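Periplasmic binding protein/LacI transcriptional regulator (Burkholderia multivorans, PDB 4YLE) probably binds a simple sugar in the periplasm as the solute-binding component of an ABC transporter. Local coordinates at residues 37-42 / 49-54; 42-47 / 73-78. All coordinates share one frame; numbering follows the deposited sequence.

Contact 1. Residues 37-42 / 49-54; sequences LVMKSL and TMENGA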
ATOM      1  N   LEU A  37       4.140 -15.401   3.243  1.00 23.40           N
ATOM      2  CA  LEU A  37       3.977 -13.930   3.019  1.00 21.65           C
ATOM      3  C   LEU A  37       3.325 -13.748   1.676  1.00 22.75           C
ATOM      4  O   LEU A  37       3.928 -14.073   0.654  1.00 23.79           O
ATOM      5  CB  LEU A  37       5.317 -13.205   3.043  1.00 19.82           C
ATOM      6  CG  LEU A  37       5.257 -11.698   2.743  1.00 18.38           C
ATOM      7  CD1 LEU A  37       4.455 -10.950   3.784  1.00 19.10           C
ATOM      8  CD2 LEU A  37       6.655 -11.126   2.685  1.00 18.77           C
ATOM      9  N   VAL A  38       2.094 -13.227   1.678  1.00 23.16           N
ATOM     10  CA  VAL A  38       1.293 -13.112   0.456  1.00 24.63           C
ATOM     11  C   VAL A  38       1.102 -11.641   0.133  1.00 23.23           C
ATOM     12  O   VAL A  38       0.476 -10.924   0.886  1.00 22.54           O
ATOM     13  CB  VAL A  38      -0.051 -13.827   0.633  1.00 26.98           C
ATOM     14  CG1 VAL A  38      -0.997 -13.599  -0.584  1.00 28.73           C
ATOM     15  CG2 VAL A  38       0.202 -15.323   0.854  1.00 28.78           C
HETATM   16  N   MSE A  39       1.681 -11.214  -0.987  1.00 23.09           N
HETATM   17  CA  MSE A  39       1.789  -9.809  -1.333  1.00 21.81           C
HETATM   18  C   MSE A  39       0.922  -9.482  -2.531  1.00 23.43           C
HETATM   19  O   MSE A  39       0.214 -10.323  -3.029  1.00 25.37           O
HETATM   20  CB  MSE A  39       3.242  -9.469  -1.623  1.00 20.69           C
HETATM   21  CG  MSE A  39       4.109  -9.694  -0.398  1.00 26.54           C
HETATM   22 SE   MSE A  39       6.006  -9.354  -0.758  1.00 27.28          SE
HETATM   23  CE  MSE A  39       6.348 -11.043  -1.697  1.00 36.25           C
ATOM     24  N   LYS A  40       0.982  -8.239  -2.969  1.00 22.55           N
ATOM     25  CA  LYS A  40       0.271  -7.852  -4.173  1.00 24.08           C
ATOM     26  C   LYS A  40       1.265  -7.883  -5.319  1.00 24.65           C
ATOM     27  O   LYS A  40       1.974  -8.871  -5.511  1.00 25.47           O
ATOM     28  CB  LYS A  40      -0.389  -6.487  -3.996  1.00 23.40           C
ATOM     29  CG  LYS A  40      -1.537  -6.478  -2.975  1.00 24.98           C
ATOM     30  CD  LYS A  40      -2.038  -5.037  -2.609  1.00 22.97           C
ATOM     31  CE  LYS A  40      -1.460  -4.582  -1.250  1.00 31.80           C
ATOM     32  NZ  LYS A  40      -1.310  -3.091  -1.126  1.00 29.34           N
ATOM     33  N   SER A  41       1.329  -6.815  -6.087  1.00 24.96           N
ATOM     34  CA  SER A  41       1.996  -6.895  -7.368  1.00 26.14           C
ATOM     35  C   SER A  41       3.492  -6.995  -7.328  1.00 25.43           C
ATOM     36  O   SER A  41       4.196  -6.117  -6.812  1.00 23.82           O
ATOM     37  CB  SER A  41       1.641  -5.675  -8.202  1.00 26.69           C
ATOM     38  OG  SER A  41       2.389  -5.724  -9.391  1.00 28.24           O
ATOM     39  N   LEU A  42       3.975  -8.054  -7.957  1.00 27.19           N
ATOM     40  CA  LEU A  42       5.392  -8.291  -8.103  1.00 27.27           C
ATOM     41  C   LEU A  42       6.053  -7.313  -9.069  1.00 31.62           C
ATOM     42  O   LEU A  42       7.271  -7.182  -9.095  1.00 39.34           O
ATOM     43  CB  LEU A  42       5.596  -9.734  -8.583  1.00 29.48           C
ATOM     44  CG  LEU A  42       5.138 -10.733  -7.520  1.00 38.15           C
ATOM     45  CD1 LEU A  42       5.287 -12.166  -8.047  1.00 43.04           C
ATOM     46  CD2 LEU A  42       5.897 -10.533  -6.182  1.00 31.59           C
ATOM     47  N   THR A  49      10.819  -4.731  -2.496  1.00 20.93           N
ATOM     48  CA  THR A  49      11.521  -4.251  -1.305  1.00 21.42           C
ATOM     49  C   THR A  49      11.044  -4.980  -0.053  1.00 21.81           C
ATOM     50  O   THR A  49      11.834  -5.403   0.799  1.00 19.11           O
ATOM     51  CB  THR A  49      11.310  -2.738  -1.147  1.00 20.30           C
ATOM     52  OG1 THR A  49      12.021  -2.069  -2.195  1.00 21.54           O
ATOM     53  CG2 THR A  49      11.827  -2.235   0.203  1.00 23.41           C
HETATM   54  N   MSE A  50       9.739  -5.159   0.042  1.00 16.64           N
HETATM   55  CA  MSE A  50       9.147  -5.906   1.133  1.00 16.61           C
HETATM   56  C   MSE A  50       9.675  -7.334   1.150  1.00 18.24           C
HETATM   57  O   MSE A  50      10.095  -7.820   2.205  1.00 18.24           O
HETATM   58  CB  MSE A  50       7.619  -5.937   1.017  1.00 17.81           C
HETATM   59  CG  MSE A  50       6.955  -6.647   2.153  1.00 16.46           C
HETATM   60 SE   MSE A  50       5.025  -6.805   1.949  1.00 22.25          SE
HETATM   61  CE  MSE A  50       4.628  -4.971   2.384  1.00 18.71           C
ATOM     62  N   GLU A  51       9.625  -7.997  -0.003  1.00 18.41           N
ATOM     63  CA  GLU A  51      10.082  -9.386  -0.140  1.00 17.55           C
ATOM     64  C   GLU A  51      11.539  -9.529   0.249  1.00 22.44           C
ATOM     65  O   GLU A  51      11.901 -10.445   0.998  1.00 20.66           O
ATOM     66  CB  GLU A  51       9.856  -9.879  -1.579  1.00 19.94           C
ATOM     67  CG  GLU A  51      10.060 -11.353  -1.748  1.00 23.71           C
ATOM     68  CD  GLU A  51       9.881 -11.812  -3.186  1.00 34.68           C
ATOM     69  OE1 GLU A  51      10.239 -11.044  -4.098  1.00 27.79           O
ATOM     70  OE2 GLU A  51       9.378 -12.935  -3.388  1.00 43.65           O
ATOM     71  N   ASN A  52      12.374  -8.605  -0.212  1.00 25.59           N
ATOM     72  CA  ASN A  52      13.790  -8.688   0.108  1.00 24.89           C
ATOM     73  C   ASN A  52      13.990  -8.591   1.614  1.00 17.77           C
ATOM     74  O   ASN A  52      14.770  -9.354   2.182  1.00 23.87           O
ATOM     75  CB  ASN A  52      14.587  -7.601  -0.608  1.00 31.67           C
ATOM     76  CG  ASN A  52      14.654  -7.830  -2.098  1.00 42.46           C
ATOM     77  OD1 ASN A  52      14.586  -8.971  -2.563  1.00 36.53           O
ATOM     78  ND2 ASN A  52      14.774  -6.745  -2.858  1.00 55.44           N
ATOM     79  N   GLY A  53      13.272  -7.675   2.252  1.00 15.73           N
ATOM     80  CA  GLY A  53      13.333  -7.510   3.696  1.00 19.60           C
ATOM     81  C   GLY A  53      12.970  -8.768   4.459  1.00 23.49           C
ATOM     82  O   GLY A  53      13.643  -9.176   5.404  1.00 18.96           O
ATOM     83  N   ALA A  54      11.875  -9.383   4.053  1.00 14.85           N
ATOM     84  CA  ALA A  54      11.399 -10.607   4.679  1.00 16.79           C
ATOM     85  C   ALA A  54      12.427 -11.716   4.521  1.00 18.10           C
ATOM     86  O   ALA A  54      12.723 -12.442   5.465  1.00 21.46           O
ATOM     87  CB  ALA A  54      10.086 -11.030   4.062  1.00 17.44           C
TER

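Contact 2. Residues 42-47 / 73-78; sequences LANEFF and KDETDT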
ATOM      1  N   LEU A  42       3.975  -8.054  -7.957  1.00 27.19           N
ATOM      2  CA  LEU A  42       5.392  -8.291  -8.103  1.00 27.27           C
ATOM      3  C   LEU A  42       6.053  -7.313  -9.069  1.00 31.62           C
ATOM      4  O   LEU A  42       7.271  -7.182  -9.095  1.00 39.34           O
ATOM      5  CB  LEU A  42       5.596  -9.734  -8.583  1.00 29.48           C
ATOM      6  CG  LEU A  42       5.138 -10.733  -7.520  1.00 38.15           C
ATOM      7  CD1 LEU A  42       5.287 -12.166  -8.047  1.00 43.04           C
ATOM      8  CD2 LEU A  42       5.897 -10.533  -6.182  1.00 31.59           C
ATOM      9  N   ALA A  43       5.253  -6.608  -9.847  1.00 30.97           N
ATOM     10  CA  ALA A  43       5.803  -5.591 -10.718  1.00 37.34           C
ATOM     11  C   ALA A  43       6.330  -4.420  -9.858  1.00 41.12           C
ATOM     12  O   ALA A  43       7.354  -3.803 -10.183  1.00 41.22           O
ATOM     13  CB  ALA A  43       4.752  -5.136 -11.710  1.00 39.98           C
ATOM     14  N   ASN A  44       5.671  -4.205  -8.716  1.00 25.51           N
ATOM     15  CA  ASN A  44       5.771  -2.971  -7.919  1.00 23.84           C
ATOM     16  C   ASN A  44       6.977  -3.055  -7.005  1.00 22.88           C
ATOM     17  O   ASN A  44       7.060  -3.994  -6.197  1.00 21.65           O
ATOM     18  CB  ASN A  44       4.487  -2.811  -7.107  1.00 22.72           C
ATOM     19  CG  ASN A  44       4.415  -1.508  -6.320  1.00 21.44           C
ATOM     20  OD1 ASN A  44       5.396  -0.775  -6.177  1.00 21.13           O
ATOM     21  ND2 ASN A  44       3.221  -1.218  -5.815  1.00 21.06           N
ATOM     22  N   GLU A  45       7.934  -2.138  -7.147  1.00 22.81           N
ATOM     23  CA  GLU A  45       9.111  -2.222  -6.294  1.00 25.52           C
ATOM     24  C   GLU A  45       8.804  -2.221  -4.799  1.00 19.85           C
ATOM     25  O   GLU A  45       9.584  -2.732  -4.003  1.00 23.20           O
ATOM     26  CB  GLU A  45      10.081  -1.083  -6.545  1.00 28.02           C
ATOM     27  CG  GLU A  45      11.488  -1.503  -6.084  1.00 49.48           C
ATOM     28  CD  GLU A  45      12.453  -0.361  -5.912  1.00 47.57           C
ATOM     29  OE1 GLU A  45      13.345  -0.255  -6.784  1.00 50.36           O
ATOM     30  OE2 GLU A  45      12.335   0.395  -4.900  1.00 32.01           O
ATOM     31  N   PHE A  46       7.709  -1.594  -4.410  1.00 19.11           N
ATOM     32  CA  PHE A  46       7.301  -1.635  -3.014  1.00 17.53           C
ATOM     33  C   PHE A  46       7.312  -3.069  -2.477  1.00 17.44           C
ATOM     34  O   PHE A  46       7.824  -3.350  -1.385  1.00 16.09           O
ATOM     35  CB  PHE A  46       5.914  -1.032  -2.869  1.00 17.40           C
ATOM     36  CG  PHE A  46       5.400  -1.028  -1.447  1.00 16.21           C
ATOM     37  CD1 PHE A  46       5.771  -0.035  -0.552  1.00 15.66           C
ATOM     38  CD2 PHE A  46       4.513  -2.005  -1.021  1.00 16.06           C
ATOM     39  CE1 PHE A  46       5.283  -0.039   0.756  1.00 15.19           C
ATOM     40  CE2 PHE A  46       4.011  -2.008   0.257  1.00 16.40           C
ATOM     41  CZ  PHE A  46       4.402  -1.031   1.161  1.00 15.34           C
ATOM     42  N   PHE A  47       6.736  -3.995  -3.233  1.00 17.98           N
ATOM     43  CA  PHE A  47       6.675  -5.368  -2.766  1.00 18.03           C
ATOM     44  C   PHE A  47       7.960  -6.110  -2.965  1.00 19.84           C
ATOM     45  O   PHE A  47       8.268  -7.033  -2.187  1.00 18.16           O
ATOM     46  CB  PHE A  47       5.485  -6.064  -3.418  1.00 19.13           C
ATOM     47  CG  PHE A  47       4.197  -5.501  -2.934  1.00 18.73           C
ATOM     48  CD1 PHE A  47       3.807  -5.706  -1.621  1.00 17.76           C
ATOM     49  CD2 PHE A  47       3.425  -4.700  -3.742  1.00 19.52           C
ATOM     50  CE1 PHE A  47       2.637  -5.136  -1.145  1.00 20.52           C
ATOM     51  CE2 PHE A  47       2.258  -4.129  -3.272  1.00 19.39           C
ATOM     52  CZ  PHE A  47       1.880  -4.333  -1.967  1.00 18.52           C
ATOM     53  N   LYS A  73       0.375 -10.928 -10.300  1.00 30.42           N
ATOM     54  CA  LYS A  73       0.968 -10.440 -11.538  1.00 31.43           C
ATOM     55  C   LYS A  73       0.695  -8.978 -11.792  1.00 29.80           C
ATOM     56  O   LYS A  73       1.348  -8.386 -12.649  1.00 29.37           O
ATOM     57  CB  LYS A  73       0.461 -11.248 -12.722  1.00 39.34           C
ATOM     58  CG  LYS A  73      -1.004 -10.989 -13.028  1.00 35.03           C
ATOM     59  CD  LYS A  73      -1.461 -11.756 -14.278  1.00 46.98           C
ATOM     60  CE  LYS A  73      -2.977 -11.895 -14.325  1.00 56.64           C
ATOM     61  NZ  LYS A  73      -3.719 -10.658 -13.902  1.00 64.58           N
ATOM     62  N   ASP A  74      -0.308  -8.435 -11.098  1.00 28.40           N
ATOM     63  CA  ASP A  74      -0.613  -7.003 -11.129  1.00 27.89           C
ATOM     64  C   ASP A  74      -1.403  -6.619  -9.865  1.00 27.33           C
ATOM     65  O   ASP A  74      -1.678  -7.453  -9.013  1.00 27.30           O
ATOM     66  CB  ASP A  74      -1.369  -6.615 -12.419  1.00 30.04           C
ATOM     67  CG  ASP A  74      -2.670  -7.362 -12.587  1.00 38.79           C
ATOM     68  OD1 ASP A  74      -3.480  -7.327 -11.644  1.00 35.22           O
ATOM     69  OD2 ASP A  74      -2.883  -7.975 -13.663  1.00 48.69           O
ATOM     70  N   GLU A  75      -1.738  -5.343  -9.723  1.00 27.14           N
ATOM     71  CA  GLU A  75      -2.289  -4.859  -8.464  1.00 27.26           C
ATOM     72  C   GLU A  75      -3.765  -5.187  -8.281  1.00 28.78           C
ATOM     73  O   GLU A  75      -4.316  -4.981  -7.204  1.00 34.98           O
ATOM     74  CB  GLU A  75      -2.089  -3.343  -8.366  1.00 31.08           C
ATOM     75  CG  GLU A  75      -0.620  -2.930  -8.380  1.00 32.94           C
ATOM     76  CD  GLU A  75       0.042  -3.042  -7.031  1.00 40.56           C
ATOM     77  OE1 GLU A  75      -0.516  -3.721  -6.138  1.00 29.22           O
ATOM     78  OE2 GLU A  75       1.127  -2.448  -6.864  1.00 30.70           O
ATOM     79  N   THR A  76      -4.401  -5.700  -9.319  1.00 31.79           N
ATOM     80  CA  THR A  76      -5.843  -5.917  -9.268  1.00 39.39           C
ATOM     81  C   THR A  76      -6.203  -7.381  -9.401  1.00 35.57           C
ATOM     82  O   THR A  76      -7.368  -7.705  -9.585  1.00 34.41           O
ATOM     83  CB  THR A  76      -6.560  -5.134 -10.375  1.00 40.55           C
ATOM     84  OG1 THR A  76      -5.951  -5.427 -11.642  1.00 36.59           O
ATOM     85  CG2 THR A  76      -6.477  -3.664 -10.095  1.00 35.86           C
ATOM     86  N   ASP A  77      -5.216  -8.273  -9.318  1.00 31.66           N
ATOM     87  CA  ASP A  77      -5.509  -9.692  -9.518  1.00 33.15           C
ATOM     88  C   ASP A  77      -5.908 -10.328  -8.200  1.00 33.54           C
ATOM     89  O   ASP A  77      -5.237 -11.238  -7.694  1.00 33.20           O
ATOM     90  CB  ASP A  77      -4.331 -10.466 -10.123  1.00 34.23           C
ATOM     91  CG  ASP A  77      -4.774 -11.802 -10.720  1.00 36.26           C
ATOM     92  OD1 ASP A  77      -5.966 -12.135 -10.574  1.00 38.22           O
ATOM     93  OD2 ASP A  77      -3.956 -12.529 -11.324  1.00 41.17           O
ATOM     94  N   THR A  78      -7.020  -9.840  -7.666  1.00 33.37           N
ATOM     95  CA  THR A  78      -7.635 -10.397  -6.464  1.00 34.23           C
ATOM     96  C   THR A  78      -7.856 -11.905  -6.587  1.00 36.43           C
ATOM     97  O   THR A  78      -7.558 -12.663  -5.652  1.00 36.25           O
ATOM     98  CB  THR A  78      -8.980  -9.694  -6.175  1.00 35.79           C
ATOM     99  OG1 THR A  78      -8.743  -8.290  -5.994  1.00 34.14           O
ATOM    100  CG2 THR A  78      -9.637 -10.243  -4.930  1.00 36.88           C
TER

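Contact 1. Residues 37-42 / 49-54
Met-39 and Met-50, both selenomethionines, meet at the middle of this contact, where strand 37-39 faces helix 49-54. The two side chains slide past each other in opposite directions. SE of Met-39 lies 3.8 Å from SE of Met-50, and CG of Met-39 is equally close to that same selenium. Met-39 has its CG anti to the carbonyl carbon (chi1 -62°) and runs straight through chi2. The bend at chi3 then carries its methyl group off to the next helix residue. There CE of Met-39 touches CB of Glu-51 at 3.7 Å and reaches CG as well. Met-39 and Glu-51 cross at about a right angle, and the methyl meets the aliphatic part of the glutamate. A second, smaller apolar touch joins CD2 of Leu-37 to CB of Ala-54 at 3.7 Å.

The strand and the helix run antiparallel, their axes 10.3 Å apart at closest approach. They are the first two elements of the beta-alpha-beta unit of strand 34-39, helix 45-60 and strand 66-72, part of the Rossmann-like lobe of a periplasmic binding protein. No hydrogen bond links the two segments; the contact is made by packing, mostly between side chains.

Leu-37, Met-39, Met-50 and Ala-54 are all buried. Helix 279-295 closes in on this side, with Ala-283 against both Leu-37 and Met-50, and Leu-67 of the neighbouring strand touches Leu-37 and Ala-54. Glu-51 marks the more open side. It is partly exposed, though its CB and CG still meet the Met-39 methyl. Its extended chain takes the carboxylate past that methyl to a hydrogen bond between OE2 and OG1 of Thr-69.

Contact 2. Residues 42-47 / 73-78
Glu-75 OE2 accepts a short hydrogen bond from Asn-44 ND2, 2.6 Å long with an N-H...O angle of 152°. The nitrogen comes in nearly along the C-O axis of the carboxylate. Amide and carboxylate planes stand 75° apart, and the oxygen is tilted a little out of the amide plane. Glu-75 gets there by a bend at chi2 (-82°), which swings its end towards residues 42-47. Its other oxygen, OE1, lies 4.0 Å from CE2 of Phe-47, at an oblique approach to the ring.

Asn-44 is the N-cap of helix 45-60. Its OD1 accepts from Phe-46 N at 3.0 Å, with the donor well above the carbonyl plane. One amide group thus serves the helix start with its oxygen and Glu-75 with its nitrogen. ND2 also hydrogen-bonds the bound molecule, whose identity is unknown, so the helix start lies beside it. One face of the Phe-47 ring is occupied by CD2 of Phe-46, 3.5 Å above its centre.

Glu-75 sits in the type I turn from Asp-74 to Asp-77. Asp-74 OD1 accepts from Thr-76 N in an Asx turn, and within the same loop Lys-73 NZ makes a salt bridge to Asp-74 OD2 at 2.8 Å.

The centres of contacts 1 and 2 are about 9 Å apart, and the two touch. The ranges share Leu-42, and both use helix 45-60: contact 2 takes its first turn and contact 1 the part just beyond. Along the chain their segments alternate, in the order 37-42, 42-47, 49-54 and 73-78. Contact 1 lies inside the lobe, between sheet and helix. Contact 2 joins the loops that follow strands 34-39 and 66-72. Residues 40 and 41 connect them: CB of Ser-41 is 3.3 Å from CD of Glu-75, and CE of Lys-40 is 3.4 Å from CZ of Phe-47. Helix 45-60 thus packs on the sheet in contact 1 and presents its N-terminal end to the bound molecule in contact 2, consistent with a binding site at the C-terminal ends of the strands.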